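Local coordinates for heat shock protein, putative (Plasmodium falciparum, PDB 1Y6Z) that probably acts as an ATP-dependent chaperone of the Hsp90 family that binds unfolded proteins, this chain being its middle domain, at residues Glu42-Phe47 / Leu121-Lys126; Leu51-Ser56 / Thr148-Thr153; Lys63-Glu68 / Phe154-Lys159. One frame throughout, in Å; residues are numbered along the deposited sequence.

Contact 1 of 3, residues Glu42-Phe47 / Leu121-Lys126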
loop_
_atom_site.group_PDB
_atom_site.type_symbol
_atom_site.label_atom_id
_atom_site.label_comp_id
_atom_site.label_asym_id
_atom_site.label_seq_id
_atom_site.Cartn_x
_atom_site.Cartn_y
_atom_site.Cartn_z
ATOM N N GLU B 42 0.059 11.878 -15.930
ATOM C CA GLU B 42 0.677 12.762 -16.944
ATOM C C GLU B 42 2.000 12.158 -17.460
ATOM O O GLU B 42 2.867 11.845 -16.668
ATOM C CB GLU B 42 0.924 14.148 -16.341
ATOM C CG GLU B 42 -0.184 14.635 -15.366
ATOM C CD GLU B 42 -0.053 14.116 -13.911
ATOM O OE1 GLU B 42 -0.775 14.641 -13.032
ATOM O OE2 GLU B 42 0.753 13.187 -13.638
ATOM N N GLY B 43 2.123 11.940 -18.770
ATOM C CA GLY B 43 3.353 11.380 -19.366
ATOM C C GLY B 43 3.080 10.735 -20.704
ATOM O O GLY B 43 2.456 11.351 -21.575
ATOM N N GLN B 44 3.511 9.485 -20.875
ATOM C CA GLN B 44 3.311 8.799 -22.134
ATOM C C GLN B 44 1.938 8.263 -22.537
ATOM O O GLN B 44 1.608 8.411 -23.723
ATOM C CB GLN B 44 4.377 7.721 -22.405
ATOM C CG GLN B 44 4.611 6.741 -21.277
ATOM C CD GLN B 44 4.804 5.292 -21.737
ATOM O OE1 GLN B 44 4.724 4.362 -20.921
ATOM N NE2 GLN B 44 5.065 5.095 -23.028
ATOM N N ILE B 45 1.093 7.631 -21.700
ATOM C CA ILE B 45 0.886 7.608 -20.216
ATOM C C ILE B 45 -0.329 8.452 -19.764
ATOM O O ILE B 45 -0.943 8.158 -18.731
ATOM C CB ILE B 45 2.120 7.488 -19.228
ATOM C CG1 ILE B 45 2.087 6.098 -18.574
ATOM C CG2 ILE B 45 2.058 8.511 -18.098
ATOM C CD1 ILE B 45 3.416 5.518 -18.230
ATOM N N SER B 46 -0.719 9.423 -20.578
ATOM C CA SER B 46 -1.687 10.397 -20.147
ATOM C C SER B 46 -3.149 9.918 -20.126
ATOM O O SER B 46 -3.723 9.514 -21.157
ATOM C CB SER B 46 -1.545 11.671 -20.951
ATOM O OG SER B 46 -1.304 12.736 -20.057
ATOM N N PHE B 47 -3.750 9.980 -18.932
ATOM C CA PHE B 47 -5.191 9.708 -18.788
ATOM C C PHE B 47 -5.725 10.351 -17.494
ATOM O O PHE B 47 -4.944 10.687 -16.576
ATOM C CB PHE B 47 -5.508 8.200 -18.901
ATOM C CG PHE B 47 -5.080 7.374 -17.702
ATOM C CD1 PHE B 47 -5.909 7.268 -16.575
ATOM C CD2 PHE B 47 -3.859 6.719 -17.689
ATOM C CE1 PHE B 47 -5.512 6.520 -15.466
ATOM C CE2 PHE B 47 -3.441 5.967 -16.563
ATOM C CZ PHE B 47 -4.285 5.852 -15.467
ATOM N N LEU B 121 -2.772 -0.709 -22.166
ATOM C CA LEU B 121 -4.092 -0.784 -21.601
ATOM C C LEU B 121 -3.856 -1.390 -20.245
ATOM O O LEU B 121 -4.516 -1.046 -19.253
ATOM C CB LEU B 121 -4.965 -1.709 -22.421
ATOM C CG LEU B 121 -6.453 -1.530 -22.162
ATOM C CD1 LEU B 121 -6.923 -0.349 -23.016
ATOM C CD2 LEU B 121 -7.186 -2.805 -22.517
ATOM N N SER B 122 -2.864 -2.274 -20.242
ATOM C CA SER B 122 -2.405 -2.990 -19.093
ATOM C C SER B 122 -1.903 -2.020 -17.998
ATOM O O SER B 122 -2.101 -2.254 -16.816
ATOM C CB SER B 122 -1.284 -3.896 -19.539
ATOM O OG SER B 122 -0.931 -4.803 -18.530
ATOM N N ILE B 123 -1.220 -0.965 -18.422
ATOM C CA ILE B 123 -0.741 0.075 -17.525
ATOM C C ILE B 123 -1.919 0.817 -16.881
ATOM O O ILE B 123 -1.948 1.047 -15.668
ATOM C CB ILE B 123 0.114 1.058 -18.316
ATOM C CG1 ILE B 123 1.529 0.463 -18.465
ATOM C CG2 ILE B 123 0.098 2.448 -17.671
ATOM C CD1 ILE B 123 2.257 0.964 -19.659
ATOM N N ILE B 124 -2.881 1.199 -17.709
ATOM C CA ILE B 124 -4.064 1.883 -17.185
ATOM C C ILE B 124 -4.796 0.966 -16.178
ATOM O O ILE B 124 -5.142 1.418 -15.074
ATOM C CB ILE B 124 -4.998 2.429 -18.305
ATOM C CG1 ILE B 124 -4.248 3.493 -19.129
ATOM C CG2 ILE B 124 -6.263 3.057 -17.694
ATOM C CD1 ILE B 124 -4.966 3.937 -20.391
ATOM N N ASN B 125 -5.019 -0.296 -16.559
ATOM C CA ASN B 125 -5.644 -1.288 -15.700
ATOM C C ASN B 125 -4.963 -1.411 -14.342
ATOM O O ASN B 125 -5.622 -1.420 -13.299
ATOM C CB ASN B 125 -5.671 -2.659 -16.380
ATOM C CG ASN B 125 -6.610 -2.695 -17.585
ATOM O OD1 ASN B 125 -6.537 -3.606 -18.409
ATOM N ND2 ASN B 125 -7.468 -1.668 -17.712
ATOM N N LYS B 126 -3.635 -1.536 -14.363
ATOM C CA LYS B 126 -2.877 -1.653 -13.123
ATOM C C LYS B 126 -3.049 -0.462 -12.182
ATOM O O LYS B 126 -3.164 -0.658 -11.007
ATOM C CB LYS B 126 -1.377 -1.869 -13.440
ATOM C CG LYS B 126 -0.673 -2.581 -12.280
ATOM C CD LYS B 126 0.847 -2.400 -12.342
ATOM C CE LYS B 126 1.401 -2.413 -10.921
ATOM N NZ LYS B 126 2.867 -2.710 -10.927
#
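F47 and I124 make the main part of a largely apolar contact, in which a β-hairpin of an Hsp90 middle domain meets the first turns of helix 121-141; no hydrogen bond crosses between the two segments. The CH-pi part is simple to define. I124 CG2 stands over one face of the F47 ring, 4.0 Å from the centroid and 8° off the ring normal, so the methyl sits almost exactly above the ring centre. The rest of the same side chain packs beside it by van der Waals contact: CG1 lies 3.6 Å from F47 CD2, and CD1 reaches that same ring atom at 4.0 Å. CG2 thus covers the ring centre, while CG1 and CD1 flank the CD2 side of the same face. F47 presents this face with a chi1 of 73°, which tucks the ring over its own main chain.

A second, looser aliphatic pair lies next to the first, with I45 CG1 at 4.3 Å from I123 CG2. I45 follows a cis peptide bond, and G43 has backbone angles that suit a residue without a CB, both consistent with a tight loop. E195 of the second subunit packs on both I45 and I123, which brings this edge of the contact to the subunit interface.

The polar groups of the loop bond elsewhere: S46 OG to V41 O, and the S46 backbone to E104, while the backbone of F47 also pairs with V41.

V101 touches both F47 and I124, and S103 packs on I124, so strand 98-103 also lines the contact. Residues 42-46 connect antiparallel strands 35-41 and 47-53, and the contact is that of a helix laid on a β-sheet, the layered α/β arrangement of the Hsp90 middle domain.

Contact 2 of 3, residues Leu51-Ser56 / Thr148-Thr153; sequences LYIPGS and TKFLNT
I53 CG2 meets F150 at the edge of its ring, near the ring plane, 3.6 Å from CD1 and almost as close to CE1. I53 CD1 adds a second touch at 3.9 Å from F150 CE1, and the two side chains cross at about a right angle. Beside this pair T153 CG2 rests against the backbone of S56, 4.0 Å from its carbonyl carbon. K149 NZ comes to 4.1 Å from G55 O, a proximity rather than a bond.

One shell out, T153 is held by its own helix. Its OG1 donates to K149 O at 2.9 Å, from 36° above the carbonyl plane, and the same oxygen also takes T153 N. The OG1 bond would hold the threonine rotation, with CG2 anti to the backbone N (chi1 -45° for OG1) and turned to S56, whose own OG is bound by D31.

Further out, M135 and F154 pack on I53, while M136, F96, W147 and L158 pack on F150. The I53 side chain thereby packs against both helix 121-141 and helix 145-164: the end of a sheet strand set on helices, within the α/β fold of the Hsp90 middle domain.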
loop_
_atom_site.group_PDB
_atom_site.type_symbol
_atom_site.label_atom_id
_atom_site.label_comp_id
_atom_site.label_asym_id
_atom_site.label_seq_id
_atom_site.Cartn_x
_atom_site.Cartn_y
_atom_site.Cartn_z
ATOM N N LEU B 51 -13.224 7.232 -10.247
ATOM C CA LEU B 51 -13.673 5.906 -9.974
ATOM C C LEU B 51 -14.584 6.047 -8.748
ATOM O O LEU B 51 -14.260 6.781 -7.873
ATOM C CB LEU B 51 -12.468 5.055 -9.575
ATOM C CG LEU B 51 -11.425 4.725 -10.688
ATOM C CD1 LEU B 51 -10.348 3.783 -9.965
ATOM C CD2 LEU B 51 -12.107 3.998 -11.798
ATOM N N TYR B 52 -15.733 5.379 -8.755
ATOM C CA TYR B 52 -16.744 5.459 -7.703
ATOM C C TYR B 52 -17.022 4.037 -7.191
ATOM O O TYR B 52 -17.125 3.097 -7.959
ATOM C CB TYR B 52 -18.051 5.950 -8.289
ATOM C CG TYR B 52 -18.028 7.419 -8.741
ATOM C CD1 TYR B 52 -17.676 7.758 -10.038
ATOM C CD2 TYR B 52 -18.381 8.430 -7.842
ATOM C CE1 TYR B 52 -17.679 9.112 -10.481
ATOM C CE2 TYR B 52 -18.365 9.750 -8.250
ATOM C CZ TYR B 52 -18.018 10.089 -9.567
ATOM O OH TYR B 52 -18.078 11.428 -9.973
ATOM N N ILE B 53 -17.226 3.921 -5.890
ATOM C CA ILE B 53 -17.828 2.777 -5.265
ATOM C C ILE B 53 -19.285 3.135 -5.119
ATOM O O ILE B 53 -19.629 4.150 -4.463
ATOM C CB ILE B 53 -17.211 2.506 -3.898
ATOM C CG1 ILE B 53 -15.747 2.109 -4.089
ATOM C CG2 ILE B 53 -17.980 1.382 -3.139
ATOM C CD1 ILE B 53 -15.069 1.848 -2.746
ATOM N N PRO B 54 -20.154 2.361 -5.760
ATOM C CA PRO B 54 -21.589 2.661 -5.716
ATOM C C PRO B 54 -22.142 2.578 -4.303
ATOM O O PRO B 54 -21.568 1.887 -3.476
ATOM C CB PRO B 54 -22.203 1.546 -6.626
ATOM C CG PRO B 54 -21.099 1.271 -7.586
ATOM C CD PRO B 54 -19.890 1.223 -6.654
ATOM N N GLY B 55 -23.262 3.256 -4.046
ATOM C CA GLY B 55 -23.977 3.129 -2.769
ATOM C C GLY B 55 -24.704 1.816 -2.499
ATOM O O GLY B 55 -25.043 1.520 -1.337
ATOM N N SER B 56 -24.992 1.063 -3.569
ATOM C CA SER B 56 -25.759 -0.151 -3.496
ATOM C C SER B 56 -25.383 -0.990 -4.705
ATOM O O SER B 56 -24.730 -0.496 -5.632
ATOM C CB SER B 56 -27.281 0.121 -3.462
ATOM O OG SER B 56 -27.714 0.770 -4.644
ATOM N N THR B 148 -18.670 -0.813 7.146
ATOM C CA THR B 148 -19.432 -2.036 7.339
ATOM C C THR B 148 -20.484 -2.230 6.233
ATOM O O THR B 148 -20.655 -3.336 5.759
ATOM C CB THR B 148 -20.092 -2.128 8.765
ATOM O OG1 THR B 148 -19.087 -2.007 9.773
ATOM C CG2 THR B 148 -20.827 -3.471 8.926
ATOM N N LYS B 149 -21.149 -1.145 5.838
ATOM C CA LYS B 149 -22.022 -1.063 4.648
ATOM C C LYS B 149 -21.332 -1.513 3.363
ATOM O O LYS B 149 -21.827 -2.387 2.656
ATOM C CB LYS B 149 -22.447 0.381 4.450
ATOM C CG LYS B 149 -23.482 0.572 3.397
ATOM C CD LYS B 149 -23.904 2.030 3.431
ATOM C CE LYS B 149 -25.399 2.130 3.520
ATOM N NZ LYS B 149 -25.913 2.988 2.442
ATOM N N PHE B 150 -20.152 -0.955 3.103
ATOM C CA PHE B 150 -19.350 -1.439 1.983
ATOM C C PHE B 150 -19.154 -2.973 2.049
ATOM O O PHE B 150 -19.425 -3.675 1.084
ATOM C CB PHE B 150 -18.011 -0.689 1.903
ATOM C CG PHE B 150 -17.095 -1.245 0.872
ATOM C CD1 PHE B 150 -17.290 -0.947 -0.487
ATOM C CD2 PHE B 150 -16.042 -2.086 1.245
ATOM C CE1 PHE B 150 -16.476 -1.492 -1.446
ATOM C CE2 PHE B 150 -15.201 -2.628 0.313
ATOM C CZ PHE B 150 -15.416 -2.360 -1.040
ATOM N N LEU B 151 -18.663 -3.522 3.169
ATOM C CA LEU B 151 -18.456 -4.977 3.223
ATOM C C LEU B 151 -19.760 -5.767 3.130
ATOM O O LEU B 151 -19.819 -6.814 2.473
ATOM C CB LEU B 151 -17.632 -5.401 4.459
ATOM C CG LEU B 151 -16.153 -4.947 4.494
ATOM C CD1 LEU B 151 -15.588 -5.429 5.849
ATOM C CD2 LEU B 151 -15.287 -5.422 3.343
ATOM N N ASN B 152 -20.814 -5.264 3.772
ATOM C CA ASN B 152 -22.153 -5.944 3.643
ATOM C C ASN B 152 -22.653 -6.072 2.187
ATOM O O ASN B 152 -23.292 -7.068 1.835
ATOM C CB ASN B 152 -23.230 -5.209 4.461
ATOM C CG ASN B 152 -23.104 -5.426 5.980
ATOM O OD1 ASN B 152 -23.667 -4.643 6.770
ATOM N ND2 ASN B 152 -22.369 -6.446 6.387
ATOM N N THR B 153 -22.329 -5.093 1.337
ATOM C CA THR B 153 -22.783 -5.057 -0.097
ATOM C C THR B 153 -21.769 -5.673 -1.070
ATOM O O THR B 153 -22.158 -6.439 -1.978
ATOM C CB THR B 153 -23.018 -3.593 -0.540
ATOM O OG1 THR B 153 -23.752 -2.904 0.489
ATOM C CG2 THR B 153 -23.721 -3.453 -1.979
#

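Contact 3 of 3, residues Lys63-Glu68 / Phe154-Lys159; sequences KNMFDE and FGKYLK
M65 and F66 meet Y157 in a Met-aromatic contact and an offset edge-to-face ring pair, which join the loop between strands 47-53 and 73-77 to helix 145-164 of this Hsp90 middle domain. The sulfur, M65 SD, hovers loosely over the tyrosine ring, 5.3 Å from the centroid and 25° off the normal.

The two rings stand at 83° to each other, with their centroids 5.7 Å apart. Y157 turns its edge toward the face of F66, and the nearest atoms, F66 CE1 and Y157 CE2, are 3.8 Å apart. R92 makes a cation-pi interaction with F66, and F96 meets the Y157 ring, so both aromatics have further company within the fold. K156 passes alongside M65 in the opposite direction, its NZ reaching 4.1 Å from M65 CG; with chi1 at 53° its CG is flanked by both main-chain neighbours of CA, and the chain runs straight from there. I160, one turn further along the same helix, packs on M65 and F66, and I238 of helix 237-249 also touches M65.

The loop has its own shape-keeping bond. N64 OD1 accepts from F66 N at 3.1 Å, an Asx turn, with the donor well above the carbonyl plane. The turn is consistent with holding the M65-F66 peptide so that M65 O faces Y157. The helix in turn has a kink at K156 and Y157, whose amides miss the regular bond to the preceding turn, although Y157 N still reaches F154 O at 2.9 Å. The tyrosine hydroxyl then closes the contact: Y157 OH donates to M65 O at 2.6 Å, in the carbonyl plane and on a lone pair.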
loop_
_atom_site.group_PDB
_atom_site.type_symbol
_atom_site.label_atom_id
_atom_site.label_comp_id
_atom_site.label_asym_id
_atom_site.label_seq_id
_atom_site.Cartn_x
_atom_site.Cartn_y
_atom_site.Cartn_z
ATOM N N LYS B 63 -28.608 -9.792 -10.299
ATOM C CA LYS B 63 -29.166 -11.121 -10.640
ATOM C C LYS B 63 -28.088 -12.187 -10.521
ATOM O O LYS B 63 -28.232 -13.098 -9.736
ATOM C CB LYS B 63 -29.818 -11.146 -12.022
ATOM C CG LYS B 63 -31.156 -10.371 -12.108
ATOM C CD LYS B 63 -31.627 -10.286 -13.591
ATOM C CE LYS B 63 -32.905 -9.447 -13.759
ATOM N NZ LYS B 63 -33.154 -8.972 -15.152
ATOM N N ASN B 64 -27.027 -12.076 -11.303
ATOM C CA ASN B 64 -25.804 -12.846 -11.073
ATOM C C ASN B 64 -24.675 -11.962 -10.516
ATOM O O ASN B 64 -24.547 -10.802 -10.896
ATOM C CB ASN B 64 -25.304 -13.466 -12.384
ATOM C CG ASN B 64 -24.194 -14.496 -12.167
ATOM O OD1 ASN B 64 -23.087 -14.356 -12.718
ATOM N ND2 ASN B 64 -24.474 -15.527 -11.323
ATOM N N MET B 65 -23.807 -12.543 -9.698
ATOM C CA MET B 65 -22.609 -11.830 -9.230
ATOM C C MET B 65 -21.822 -11.165 -10.331
ATOM O O MET B 65 -21.198 -10.124 -10.125
ATOM C CB MET B 65 -21.672 -12.763 -8.473
ATOM C CG MET B 65 -21.886 -12.747 -6.997
ATOM S SD MET B 65 -20.391 -13.327 -6.270
ATOM C CE MET B 65 -20.076 -14.757 -7.213
ATOM N N PHE B 66 -21.801 -11.776 -11.497
ATOM C CA PHE B 66 -21.061 -11.167 -12.583
ATOM C C PHE B 66 -21.961 -10.947 -13.780
ATOM O O PHE B 66 -22.882 -11.746 -14.012
ATOM C CB PHE B 66 -19.781 -11.963 -12.899
ATOM C CG PHE B 66 -18.826 -12.047 -11.715
ATOM C CD1 PHE B 66 -17.995 -10.964 -11.394
ATOM C CD2 PHE B 66 -18.773 -13.190 -10.923
ATOM C CE1 PHE B 66 -17.123 -11.027 -10.273
ATOM C CE2 PHE B 66 -17.885 -13.274 -9.828
ATOM C CZ PHE B 66 -17.077 -12.176 -9.496
ATOM N N ASP B 67 -21.755 -9.800 -14.436
ATOM C CA ASP B 67 -22.442 -9.378 -15.672
ATOM C C ASP B 67 -21.515 -9.779 -16.794
ATOM O O ASP B 67 -20.352 -9.370 -16.820
ATOM C CB ASP B 67 -22.644 -7.848 -15.683
ATOM C CG ASP B 67 -23.266 -7.298 -17.005
ATOM O OD1 ASP B 67 -22.930 -6.146 -17.388
ATOM O OD2 ASP B 67 -24.110 -7.987 -17.635
ATOM N N GLU B 68 -22.033 -10.583 -17.723
ATOM C CA GLU B 68 -21.217 -11.125 -18.814
ATOM C C GLU B 68 -20.693 -10.014 -19.724
ATOM O O GLU B 68 -19.729 -10.203 -20.483
ATOM C CB GLU B 68 -22.020 -12.143 -19.615
ATOM C CG GLU B 68 -22.983 -11.515 -20.610
ATOM C CD GLU B 68 -23.986 -12.496 -21.178
ATOM O OE1 GLU B 68 -23.772 -13.727 -21.029
ATOM O OE2 GLU B 68 -24.984 -12.023 -21.787
ATOM N N PHE B 154 -20.489 -5.291 -0.896
ATOM C CA PHE B 154 -19.440 -5.607 -1.852
ATOM C C PHE B 154 -18.327 -6.515 -1.313
ATOM O O PHE B 154 -17.456 -6.943 -2.056
ATOM C CB PHE B 154 -18.809 -4.308 -2.391
ATOM C CG PHE B 154 -19.771 -3.417 -3.084
ATOM C CD1 PHE B 154 -20.094 -2.159 -2.530
ATOM C CD2 PHE B 154 -20.345 -3.793 -4.320
ATOM C CE1 PHE B 154 -21.021 -1.252 -3.173
ATOM C CE2 PHE B 154 -21.290 -2.910 -4.992
ATOM C CZ PHE B 154 -21.633 -1.630 -4.391
ATOM N N GLY B 155 -18.412 -6.872 -0.032
ATOM C CA GLY B 155 -17.454 -7.819 0.582
ATOM C C GLY B 155 -17.319 -9.143 -0.142
ATOM O O GLY B 155 -16.234 -9.712 -0.137
ATOM N N LYS B 156 -18.420 -9.657 -0.749
ATOM C CA LYS B 156 -18.334 -10.876 -1.526
ATOM C C LYS B 156 -17.342 -10.726 -2.668
ATOM O O LYS B 156 -16.610 -11.675 -2.985
ATOM C CB LYS B 156 -19.721 -11.294 -2.069
ATOM C CG LYS B 156 -20.443 -10.146 -2.846
ATOM C CD LYS B 156 -21.932 -10.520 -3.085
ATOM C CE LYS B 156 -22.488 -9.689 -4.245
ATOM N NZ LYS B 156 -23.952 -10.161 -4.552
ATOM N N TYR B 157 -17.289 -9.523 -3.279
ATOM C CA TYR B 157 -16.356 -9.296 -4.417
ATOM C C TYR B 157 -14.897 -9.335 -3.932
ATOM O O TYR B 157 -14.036 -9.849 -4.597
ATOM C CB TYR B 157 -16.649 -7.968 -5.123
ATOM C CG TYR B 157 -17.916 -8.071 -5.894
ATOM C CD1 TYR B 157 -19.091 -7.534 -5.406
ATOM C CD2 TYR B 157 -17.950 -8.778 -7.074
ATOM C CE1 TYR B 157 -20.309 -7.664 -6.169
ATOM C CE2 TYR B 157 -19.165 -8.905 -7.860
ATOM C CZ TYR B 157 -20.310 -8.356 -7.406
ATOM O OH TYR B 157 -21.522 -8.551 -8.112
ATOM N N LEU B 158 -14.671 -8.758 -2.785
ATOM C CA LEU B 158 -13.291 -8.737 -2.229
ATOM C C LEU B 158 -12.829 -10.161 -1.941
ATOM O O LEU B 158 -11.691 -10.530 -2.253
ATOM C CB LEU B 158 -13.286 -7.861 -0.998
ATOM C CG LEU B 158 -13.065 -6.363 -1.246
ATOM C CD1 LEU B 158 -14.164 -5.682 -2.113
ATOM C CD2 LEU B 158 -12.918 -5.647 0.136
ATOM N N LYS B 159 -13.769 -11.000 -1.452
ATOM C CA LYS B 159 -13.487 -12.427 -1.117
ATOM C C LYS B 159 -13.101 -13.151 -2.362
ATOM O O LYS B 159 -12.130 -13.891 -2.355
ATOM C CB LYS B 159 -14.675 -13.072 -0.413
ATOM C CG LYS B 159 -14.769 -12.695 1.067
ATOM C CD LYS B 159 -16.158 -13.054 1.632
ATOM C CE LYS B 159 -16.397 -12.449 2.996
ATOM N NZ LYS B 159 -17.919 -12.551 3.237
#

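In the fold
From the N terminus, the chain first passes through 42-47, 51-56 and 63-68, then returns as 121-126, 148-153 and 154-159 in the same order. Each contact therefore closes a long loop, of 73, 91 and 85 intervening residues for contacts 1, 2 and 3, and every pair crosses; none nests within another. Contact 1 joins the hairpin loop to the start of helix 121-141, with its centre 26 Å from those of the other two. Contacts 2 and 3 share helix 145-164 and lie 12 Å apart between centres, touching where P54 O approaches F154 CE1 at 3.2 Å. The three contacts together tie the sheet, its hairpin loop and the loop after strand 47-53 to helices 121-141 and 145-164.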